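PDB 3EO7: putative Nitroreductase from Anabaena variabilis ATCC 29413, which binds flavin mononucleotide and probably acts as an FMN-dependent oxidoreductase of the nitroreductase type. Local coordinates for residues 200-205 against 325-330; 331-336 against 470-475. All blocks are in the same frame, centred on the assembly; numbering follows the deposited sequence. Where two conformers were deposited one is given.

Contact 1 (200-205 against 325-330); sequences AAITDY and SDLEIT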
ATOM      1  N   ALA A 200      13.610  -4.287  -1.148  1.00 17.34           N
ATOM      2  CA  ALA A 200      14.089  -5.646  -1.416  1.00 16.41           C
ATOM      3  C   ALA A 200      14.954  -5.625  -2.664  1.00 16.94           C
ATOM      4  O   ALA A 200      16.072  -6.155  -2.635  1.00 16.85           O
ATOM      5  CB  ALA A 200      12.916  -6.587  -1.563  1.00 16.13           C
ATOM      6  N   ALA A 201      14.492  -4.982  -3.747  1.00 15.18           N
ATOM      7  CA  ALA A 201      15.297  -4.919  -4.966  1.00 17.72           C
ATOM      8  C   ALA A 201      16.687  -4.358  -4.674  1.00 17.62           C
ATOM      9  O   ALA A 201      17.706  -4.892  -5.153  1.00 17.07           O
ATOM     10  CB  ALA A 201      14.594  -4.086  -6.066  1.00 17.23           C
ATOM     11  N   ILE A 202      16.712  -3.294  -3.882  1.00 16.78           N
ATOM     12  CA  ILE A 202      17.955  -2.589  -3.507  1.00 16.67           C
ATOM     13  C   ILE A 202      18.925  -3.531  -2.799  1.00 18.50           C
ATOM     14  O   ILE A 202      20.140  -3.433  -2.996  1.00 17.80           O
ATOM     15  CB  ILE A 202      17.656  -1.326  -2.625  1.00 17.06           C
ATOM     16  CG1 ILE A 202      16.968  -0.229  -3.465  1.00 17.67           C
ATOM     17  CG2 ILE A 202      18.946  -0.743  -1.993  1.00 17.66           C
ATOM     18  CD1 ILE A 202      16.273   0.860  -2.630  1.00 15.46           C
ATOM     19  N   THR A 203      18.383  -4.471  -2.032  1.00 15.86           N
ATOM     20  CA  THR A 203      19.150  -5.408  -1.221  1.00 13.79           C
ATOM     21  C   THR A 203      19.176  -6.865  -1.762  1.00 13.28           C
ATOM     22  O   THR A 203      19.500  -7.802  -1.038  1.00 15.66           O
ATOM     23  CB  THR A 203      18.676  -5.369   0.235  1.00 15.69           C
ATOM     24  OG1 THR A 203      17.285  -5.634   0.291  1.00 15.49           O
ATOM     25  CG2 THR A 203      18.977  -3.985   0.887  1.00 16.20           C
ATOM     26  N   ASP A 204      18.890  -7.026  -3.045  1.00 14.76           N
ATOM     27  CA  ASP A 204      18.911  -8.333  -3.714  1.00 16.28           C
ATOM     28  C   ASP A 204      17.994  -9.386  -3.101  1.00 15.44           C
ATOM     29  O   ASP A 204      18.343 -10.562  -3.003  1.00 14.91           O
ATOM     30  CB  ASP A 204      20.345  -8.854  -3.854  1.00 15.46           C
ATOM     31  CG  ASP A 204      21.191  -7.968  -4.701  1.00 22.03           C
ATOM     32  OD1 ASP A 204      20.781  -7.645  -5.827  1.00 23.20           O
ATOM     33  OD2 ASP A 204      22.271  -7.609  -4.232  1.00 21.74           O
ATOM     34  N   TYR A 205      16.834  -8.917  -2.671  1.00 16.25           N
ATOM     35  CA  TYR A 205      15.756  -9.763  -2.149  1.00 14.34           C
ATOM     36  C   TYR A 205      14.547  -9.580  -3.053  1.00 15.63           C
ATOM     37  O   TYR A 205      14.445  -8.579  -3.790  1.00 17.09           O
ATOM     38  CB  TYR A 205      15.364  -9.362  -0.726  1.00 14.99           C
ATOM     39  CG  TYR A 205      16.138 -10.080   0.344  1.00 15.66           C
ATOM     40  CD1 TYR A 205      15.775 -11.366   0.704  1.00 17.04           C
ATOM     41  CD2 TYR A 205      17.220  -9.508   0.972  1.00 18.94           C
ATOM     42  CE1 TYR A 205      16.451 -12.064   1.662  1.00 18.43           C
ATOM     43  CE2 TYR A 205      17.915 -10.213   1.963  1.00 17.45           C
ATOM     44  CZ  TYR A 205      17.508 -11.489   2.292  1.00 22.51           C
ATOM     45  OH  TYR A 205      18.143 -12.253   3.246  1.00 21.22           O
ATOM     46  N   SER A 325      20.977   4.194  -6.425  1.00 21.41           N
ATOM     47  CA  SER A 325      21.335   5.222  -5.461  1.00 21.08           C
ATOM     48  C   SER A 325      20.301   6.351  -5.329  1.00 19.61           C
ATOM     49  O   SER A 325      20.036   6.817  -4.214  1.00 20.14           O
ATOM     50  CB  SER A 325      22.734   5.798  -5.770  1.00 23.28           C
ATOM     51  OG  SER A 325      22.797   6.343  -7.087  1.00 26.11           O
ATOM     52  N   ASP A 326      19.719   6.784  -6.442  0.50 18.87           N
ATOM     53  CA  ASP A 326      18.747   7.873  -6.395  0.50 18.51           C
ATOM     54  C   ASP A 326      17.383   7.374  -5.900  0.50 18.71           C
ATOM     55  O   ASP A 326      16.603   8.154  -5.367  0.50 16.87           O
ATOM     56  CB  ASP A 326      18.683   8.604  -7.740  0.50 19.20           C
ATOM     57  CG  ASP A 326      20.037   9.216  -8.134  0.50 18.06           C
ATOM     58  OD1 ASP A 326      20.679   9.866  -7.280  0.50 18.90           O
ATOM     59  OD2 ASP A 326      20.456   9.072  -9.297  0.50 19.88           O
ATOM     60  N   LEU A 327      17.107   6.084  -6.091  1.00 16.77           N
ATOM     61  CA  LEU A 327      15.911   5.460  -5.540  1.00 17.64           C
ATOM     62  C   LEU A 327      16.074   5.460  -4.018  1.00 18.41           C
ATOM     63  O   LEU A 327      15.143   5.806  -3.294  1.00 18.78           O
ATOM     64  CB  LEU A 327      15.722   4.057  -6.083  1.00 18.22           C
ATOM     65  CG  LEU A 327      14.510   3.315  -5.492  1.00 17.83           C
ATOM     66  CD1 LEU A 327      13.158   4.073  -5.633  1.00 20.13           C
ATOM     67  CD2 LEU A 327      14.463   1.909  -6.094  1.00 17.44           C
ATOM     68  N   GLU A 328      17.266   5.106  -3.528  1.00 19.27           N
ATOM     69  CA  GLU A 328      17.520   5.170  -2.077  1.00 18.62           C
ATOM     70  C   GLU A 328      17.341   6.557  -1.487  1.00 18.62           C
ATOM     71  O   GLU A 328      16.657   6.730  -0.470  1.00 18.26           O
ATOM     72  CB  GLU A 328      18.915   4.670  -1.737  1.00 20.56           C
ATOM     73  CG  GLU A 328      19.084   3.224  -2.026  1.00 24.97           C
ATOM     74  CD  GLU A 328      20.138   2.558  -1.137  1.00 34.29           C
ATOM     75  OE1 GLU A 328      20.004   2.518   0.136  1.00 33.06           O
ATOM     76  OE2 GLU A 328      21.089   2.038  -1.743  1.00 30.79           O
ATOM     77  N   ILE A 329      17.926   7.544  -2.136  1.00 19.06           N
ATOM     78  CA  ILE A 329      17.837   8.917  -1.665  1.00 17.94           C
ATOM     79  C   ILE A 329      16.372   9.390  -1.670  1.00 17.67           C
ATOM     80  O   ILE A 329      15.892   9.986  -0.699  1.00 18.17           O
ATOM     81  CB  ILE A 329      18.692   9.851  -2.536  1.00 19.50           C
ATOM     82  CG1 ILE A 329      20.187   9.548  -2.326  1.00 20.09           C
ATOM     83  CG2 ILE A 329      18.388  11.309  -2.210  1.00 18.87           C
ATOM     84  CD1 ILE A 329      21.101  10.251  -3.357  1.00 20.96           C
ATOM     85  N   THR A 330      15.671   9.086  -2.749  1.00 17.98           N
ATOM     86  CA  THR A 330      14.271   9.438  -2.886  1.00 18.70           C
ATOM     87  C   THR A 330      13.396   8.769  -1.809  1.00 16.42           C
ATOM     88  O   THR A 330      12.566   9.440  -1.190  1.00 16.91           O
ATOM     89  CB  THR A 330      13.776   9.147  -4.312  1.00 17.29           C
ATOM     90  OG1 THR A 330      14.362  10.121  -5.208  1.00 18.06           O
ATOM     91  CG2 THR A 330      12.278   9.202  -4.377  1.00 17.56           C
TER

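Contact 2 (331-336 against 470-475); sequences MHKRRS and AAIQLN. With FMN (flavin mononucleotide), chain B.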
HETATM    1  N   MSE A 331      13.637   7.492  -1.536  1.00 16.34           N
HETATM    2  CA  MSE A 331      12.886   6.794  -0.513  1.00 16.58           C
HETATM    3  C   MSE A 331      13.135   7.431   0.839  1.00 18.82           C
HETATM    4  O   MSE A 331      12.223   7.584   1.649  1.00 19.33           O
HETATM    5  CB  MSE A 331      13.238   5.317  -0.488  1.00 17.66           C
HETATM    6  CG  MSE A 331      12.733   4.598  -1.720  1.00 18.69           C
HETATM    7 SE   MSE A 331      13.101   2.695  -1.692  0.75 17.20          SE
HETATM    8  CE  MSE A 331      11.604   2.106  -0.557  1.00 18.06           C
ATOM      9  N   HIS A 332      14.368   7.859   1.073  1.00 18.56           N
ATOM     10  CA  HIS A 332      14.672   8.468   2.351  1.00 20.41           C
ATOM     11  C   HIS A 332      14.054   9.860   2.529  1.00 18.83           C
ATOM     12  O   HIS A 332      13.580  10.181   3.616  1.00 17.65           O
ATOM     13  CB  HIS A 332      16.193   8.511   2.588  1.00 20.09           C
ATOM     14  CG  HIS A 332      16.559   9.078   3.922  1.00 27.84           C
ATOM     15  ND1 HIS A 332      16.385   8.377   5.099  1.00 32.59           N
ATOM     16  CD2 HIS A 332      17.078  10.278   4.269  1.00 35.02           C
ATOM     17  CE1 HIS A 332      16.772   9.130   6.114  1.00 32.17           C
ATOM     18  NE2 HIS A 332      17.191  10.289   5.638  1.00 36.46           N
ATOM     19  N   LYS A 333      14.036  10.671   1.470  1.00 18.57           N
ATOM     20  CA  LYS A 333      13.574  12.070   1.559  1.00 19.90           C
ATOM     21  C   LYS A 333      12.087  12.277   1.293  1.00 17.17           C
ATOM     22  O   LYS A 333      11.551  13.361   1.541  1.00 18.88           O
ATOM     23  CB  LYS A 333      14.381  12.961   0.615  1.00 20.49           C
ATOM     24  CG  LYS A 333      14.056  12.837  -0.834  1.00 26.71           C
ATOM     25  CD  LYS A 333      14.974  13.758  -1.662  1.00 30.13           C
ATOM     26  CE  LYS A 333      14.678  13.657  -3.161  1.00 36.11           C
ATOM     27  NZ  LYS A 333      15.613  14.517  -3.967  1.00 40.63           N
ATOM     28  N   ARG A 334      11.430  11.230   0.795  1.00 15.09           N
ATOM     29  CA  ARG A 334      10.043  11.307   0.353  1.00 16.00           C
ATOM     30  C   ARG A 334       9.137  11.831   1.442  1.00 16.48           C
ATOM     31  O   ARG A 334       9.119  11.298   2.550  1.00 16.45           O
ATOM     32  CB  ARG A 334       9.552   9.918  -0.046  1.00 15.66           C
ATOM     33  CG  ARG A 334       8.067   9.912  -0.493  1.00 16.60           C
ATOM     34  CD  ARG A 334       7.319   8.665  -0.064  1.00 15.79           C
ATOM     35  NE  ARG A 334       7.310   8.490   1.402  1.00 13.42           N
ATOM     36  CZ  ARG A 334       6.561   9.163   2.253  1.00 16.08           C
ATOM     37  NH1 ARG A 334       5.688  10.059   1.834  1.00 15.90           N
ATOM     38  NH2 ARG A 334       6.665   8.888   3.540  1.00 16.80           N
ATOM     39  N   ARG A 335       8.382  12.874   1.117  1.00 17.59           N
ATOM     40  CA  ARG A 335       7.345  13.419   1.993  1.00 17.07           C
ATOM     41  C   ARG A 335       6.094  13.662   1.153  1.00 16.99           C
ATOM     42  O   ARG A 335       6.194  13.908  -0.058  1.00 18.58           O
ATOM     43  CB  ARG A 335       7.786  14.764   2.560  1.00 17.30           C
ATOM     44  CG  ARG A 335       9.028  14.734   3.446  1.00 17.25           C
ATOM     45  CD  ARG A 335       8.715  14.479   4.904  1.00 17.20           C
ATOM     46  NE  ARG A 335       8.198  13.138   5.197  1.00 16.00           N
ATOM     47  CZ  ARG A 335       8.962  12.092   5.489  1.00 16.30           C
ATOM     48  NH1 ARG A 335      10.279  12.198   5.537  1.00 14.88           N
ATOM     49  NH2 ARG A 335       8.401  10.927   5.801  1.00 14.63           N
ATOM     50  N   SER A 336       4.928  13.634   1.806  1.00 16.70           N
ATOM     51  CA  SER A 336       3.673  14.002   1.177  1.00 15.82           C
ATOM     52  C   SER A 336       3.665  15.535   1.132  1.00 17.33           C
ATOM     53  O   SER A 336       3.789  16.200   2.162  1.00 18.77           O
ATOM     54  CB  SER A 336       2.493  13.491   1.982  1.00 17.81           C
ATOM     55  OG  SER A 336       2.436  12.080   1.920  1.00 14.59           O
ATOM     56  N   ALA A 470       8.147   8.090  -7.580  1.00 16.10           N
ATOM     57  CA  ALA A 470       8.455   8.656  -8.896  1.00 15.58           C
ATOM     58  C   ALA A 470       8.315  10.183  -8.904  1.00 14.65           C
ATOM     59  O   ALA A 470       9.161  10.881  -9.476  1.00 17.57           O
ATOM     60  CB  ALA A 470       7.613   8.009 -10.008  1.00 14.99           C
ATOM     61  N   ALA A 471       7.263  10.695  -8.283  1.00 15.70           N
ATOM     62  CA  ALA A 471       7.016  12.132  -8.236  1.00 16.23           C
ATOM     63  C   ALA A 471       8.174  12.815  -7.549  1.00 16.65           C
ATOM     64  O   ALA A 471       8.721  13.778  -8.060  1.00 16.36           O
ATOM     65  CB  ALA A 471       5.674  12.452  -7.491  1.00 14.64           C
ATOM     66  N   ILE A 472       8.546  12.328  -6.369  1.00 16.53           N
ATOM     67  CA  ILE A 472       9.649  12.915  -5.613  1.00 16.08           C
ATOM     68  C   ILE A 472      10.968  12.842  -6.378  1.00 16.04           C
ATOM     69  O   ILE A 472      11.711  13.820  -6.403  1.00 15.88           O
ATOM     70  CB  ILE A 472       9.784  12.267  -4.215  1.00 17.82           C
ATOM     71  CG1 ILE A 472       8.515  12.525  -3.375  1.00 17.70           C
ATOM     72  CG2 ILE A 472      11.115  12.730  -3.528  1.00 15.57           C
ATOM     73  CD1 ILE A 472       8.120  14.004  -3.198  1.00 17.41           C
ATOM     74  N   GLN A 473      11.251  11.715  -7.037  1.00 15.34           N
ATOM     75  CA  GLN A 473      12.443  11.595  -7.867  1.00 15.90           C
ATOM     76  C   GLN A 473      12.515  12.654  -8.956  1.00 17.94           C
ATOM     77  O   GLN A 473      13.592  13.141  -9.266  1.00 16.67           O
ATOM     78  CB  GLN A 473      12.499  10.220  -8.504  1.00 15.16           C
ATOM     79  CG  GLN A 473      13.640   9.966  -9.511  1.00 16.33           C
ATOM     80  CD  GLN A 473      15.032  10.102  -8.933  1.00 21.49           C
ATOM     81  OE1 GLN A 473      15.238   9.978  -7.725  1.00 19.87           O
ATOM     82  NE2 GLN A 473      16.019  10.335  -9.816  1.00 19.49           N
ATOM     83  N   LEU A 474      11.361  13.001  -9.518  1.00 17.33           N
ATOM     84  CA  LEU A 474      11.234  14.025 -10.557  1.00 16.92           C
ATOM     85  C   LEU A 474      11.041  15.456 -10.025  1.00 18.70           C
ATOM     86  O   LEU A 474      10.699  16.344 -10.806  1.00 18.21           O
ATOM     87  CB  LEU A 474      10.099  13.655 -11.517  1.00 18.42           C
ATOM     88  CG  LEU A 474      10.277  12.333 -12.299  1.00 21.25           C
ATOM     89  CD1 LEU A 474       9.169  12.188 -13.325  1.00 25.04           C
ATOM     90  CD2 LEU A 474      11.618  12.236 -12.973  1.00 28.22           C
ATOM     91  N   ASN A 475      11.259  15.667  -8.720  1.00 17.35           N
ATOM     92  CA  ASN A 475      11.154  17.003  -8.103  1.00 20.22           C
ATOM     93  C   ASN A 475       9.762  17.587  -8.212  1.00 19.84           C
ATOM     94  O   ASN A 475       9.576  18.810  -8.323  1.00 20.21           O
ATOM     95  CB  ASN A 475      12.165  17.951  -8.741  1.00 20.62           C
ATOM     96  CG  ASN A 475      13.588  17.458  -8.596  1.00 27.18           C
ATOM     97  OD1 ASN A 475      14.324  17.354  -9.574  1.00 38.38           O
ATOM     98  ND2 ASN A 475      13.961  17.108  -7.385  1.00 24.47           N
TER
HETATM   99  N1  FMN B 700      -2.504  14.069   3.159  1.00 13.36           N
HETATM  100  C2  FMN B 700      -3.418  15.103   3.044  1.00 19.23           C
HETATM  101  O2  FMN B 700      -3.065  16.272   3.153  1.00 17.54           O
HETATM  102  N3  FMN B 700      -4.756  14.899   2.837  1.00 16.12           N
HETATM  103  C4  FMN B 700      -5.293  13.648   2.768  1.00 17.03           C
HETATM  104  O4  FMN B 700      -6.475  13.528   2.395  1.00 16.24           O
HETATM  105  C4A FMN B 700      -4.409  12.576   2.873  1.00 14.89           C
HETATM  106  N5  FMN B 700      -4.895  11.283   2.865  1.00 12.76           N
HETATM  107  C5A FMN B 700      -3.991  10.201   2.880  1.00 13.33           C
HETATM  108  C6  FMN B 700      -4.429   8.887   2.755  1.00 12.98           C
HETATM  109  C7  FMN B 700      -3.539   7.814   2.794  1.00 13.46           C
HETATM  110  C7M FMN B 700      -4.041   6.386   2.532  1.00 13.11           C
HETATM  111  C8  FMN B 700      -2.180   8.049   2.955  1.00 14.61           C
HETATM  112  C8M FMN B 700      -1.149   6.948   2.811  1.00 10.86           C
HETATM  113  C9  FMN B 700      -1.707   9.369   3.077  1.00 13.14           C
HETATM  114  C9A FMN B 700      -2.614  10.442   3.038  1.00 13.07           C
HETATM  115  N10 FMN B 700      -2.157  11.748   3.167  1.00 14.49           N
HETATM  116  C10 FMN B 700      -3.030  12.798   3.071  1.00 14.61           C
HETATM  117  C1' FMN B 700      -0.732  12.052   3.585  1.00 12.78           C
HETATM  118  C2' FMN B 700      -0.475  11.822   5.060  1.00 14.98           C
HETATM  119  O2' FMN B 700      -0.976  12.944   5.820  1.00 16.43           O
HETATM  120  C3' FMN B 700       1.022  11.618   5.282  1.00 13.02           C
HETATM  121  O3' FMN B 700       1.444  10.393   4.675  1.00 13.97           O
HETATM  122  C4' FMN B 700       1.450  11.676   6.760  1.00 13.75           C
HETATM  123  O4' FMN B 700       1.164  12.983   7.332  1.00 15.56           O
HETATM  124  C5' FMN B 700       2.927  11.359   6.890  1.00 11.88           C
HETATM  125  O5' FMN B 700       3.726  12.246   6.155  1.00 14.48           O
HETATM  126  P   FMN B 700       4.712  11.751   5.022  1.00 14.60           P
HETATM  127  O1P FMN B 700       3.871  11.124   3.915  1.00 14.99           O
HETATM  128  O2P FMN B 700       5.425  13.015   4.555  1.00 14.81           O
HETATM  129  O3P FMN B 700       5.684  10.759   5.590  1.00 13.91           O

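Contact 1 (200-205 against 325-330)
Ile202 meets Leu327 and Glu328: its CD1 touches both, its CG2 the glutamate alone. Its CB is directed at segment 325-330, and the side chain runs at a slant across both partners. The CD1 methyl goes to Leu327, whose CD2 lies 4.0 Å from Ile202 CD1. The same methyl also rests on the aliphatic part of the glutamate, with Ile202 CD1 3.7 Å from Glu328 CG. The CG2 branch sits against the carboxylate, and Ile202 CG2 is 3.5 Å from Glu328 OE2. This branch is anti to the backbone N while CG1 lies beside it (chi1 -70°). That sets CG2 against the Glu328 carboxylate and sends CD1 on to the seam between Glu328 CG and Leu327 CD2. The contact is van der Waals throughout. Glu328 turns its charge elsewhere: OE1 forms salt bridges with Arg80 and Arg76. Helix 181-202 stops here in a Schellman motif with Asp204 at C-prime. Ala200 O accepts from both Thr203 N and Tyr205 N. The contact thus joins the C-terminal end of helix 181-202 to the first turn of helix 325-333. Helix 66-82 flanks it through the two arginines, and Tyr205 leads on into the edge strand 205-207.

Contact 2 (331-336 against 470-475)
Ile472 packs against three consecutive residues, Lys333, Arg334 and Arg335, through van der Waals contacts. Its CG2 lies alongside the extended lysine chain, 3.7 Å from Lys333 CE, the two side chains running antiparallel. Ile472 CG1 meets Arg334 CG at 3.9 Å, near the root of the arginine. Ile472 CD1 reaches the backbone Arg335 O. The ends of both arginines lead away from 470-475 to the FMN phosphate. Helix 325-333 ends just before them, and Arg334, Arg335 and Ser336 form a phosphate-binding run of the nitroreductase fold. Most of the polar contacts go to the cofactor; Arg334 NE also bonds Ala99 O and Arg335 NH1 bonds Thr85 OG1. Arg334 NH1 bonds FMN O1P at 3.0 Å in the guanidinium plane, while its NH2 bonds FMN O3P. Arg335 NE holds FMN O2P at 2.8 Å. Arg335 NH2 reaches FMN O3P at 2.7 Å, nearly straight at 171°. Bends at chi2 (-88°) and chi3 (68°) fold the Arg335 chain back to place this pair of donors. A leucine at Arg335 would probably leave O2P and O3P each short of a donor and the phosphate charge less well balanced. Ser336 N also bonds FMN O2P, and Ser336 OG bonds FMN O1P at 2.6 Å.

Overall arrangement
Both contacts use helix 325-333: contact 1 its first turn, contact 2 its last turn and the loop that follows. Their centres lie 13 Å apart. Each is partly buried and centres on one isoleucine. In contact 1 the partner is the end of helix 181-202. In contact 2 it is the end of helix 452-473. Helix 325-333 thus lies between helices 181-202 and 452-473. Contact 1 is apolar apart from a carboxylate whose charge is met by outside arginines. Contact 2 adds cationic and hydroxyl groups directed at the cofactor. Selenomethionine Met331 touches Ile202, and Thr330 packs on Ile472, so the two contacts adjoin directly.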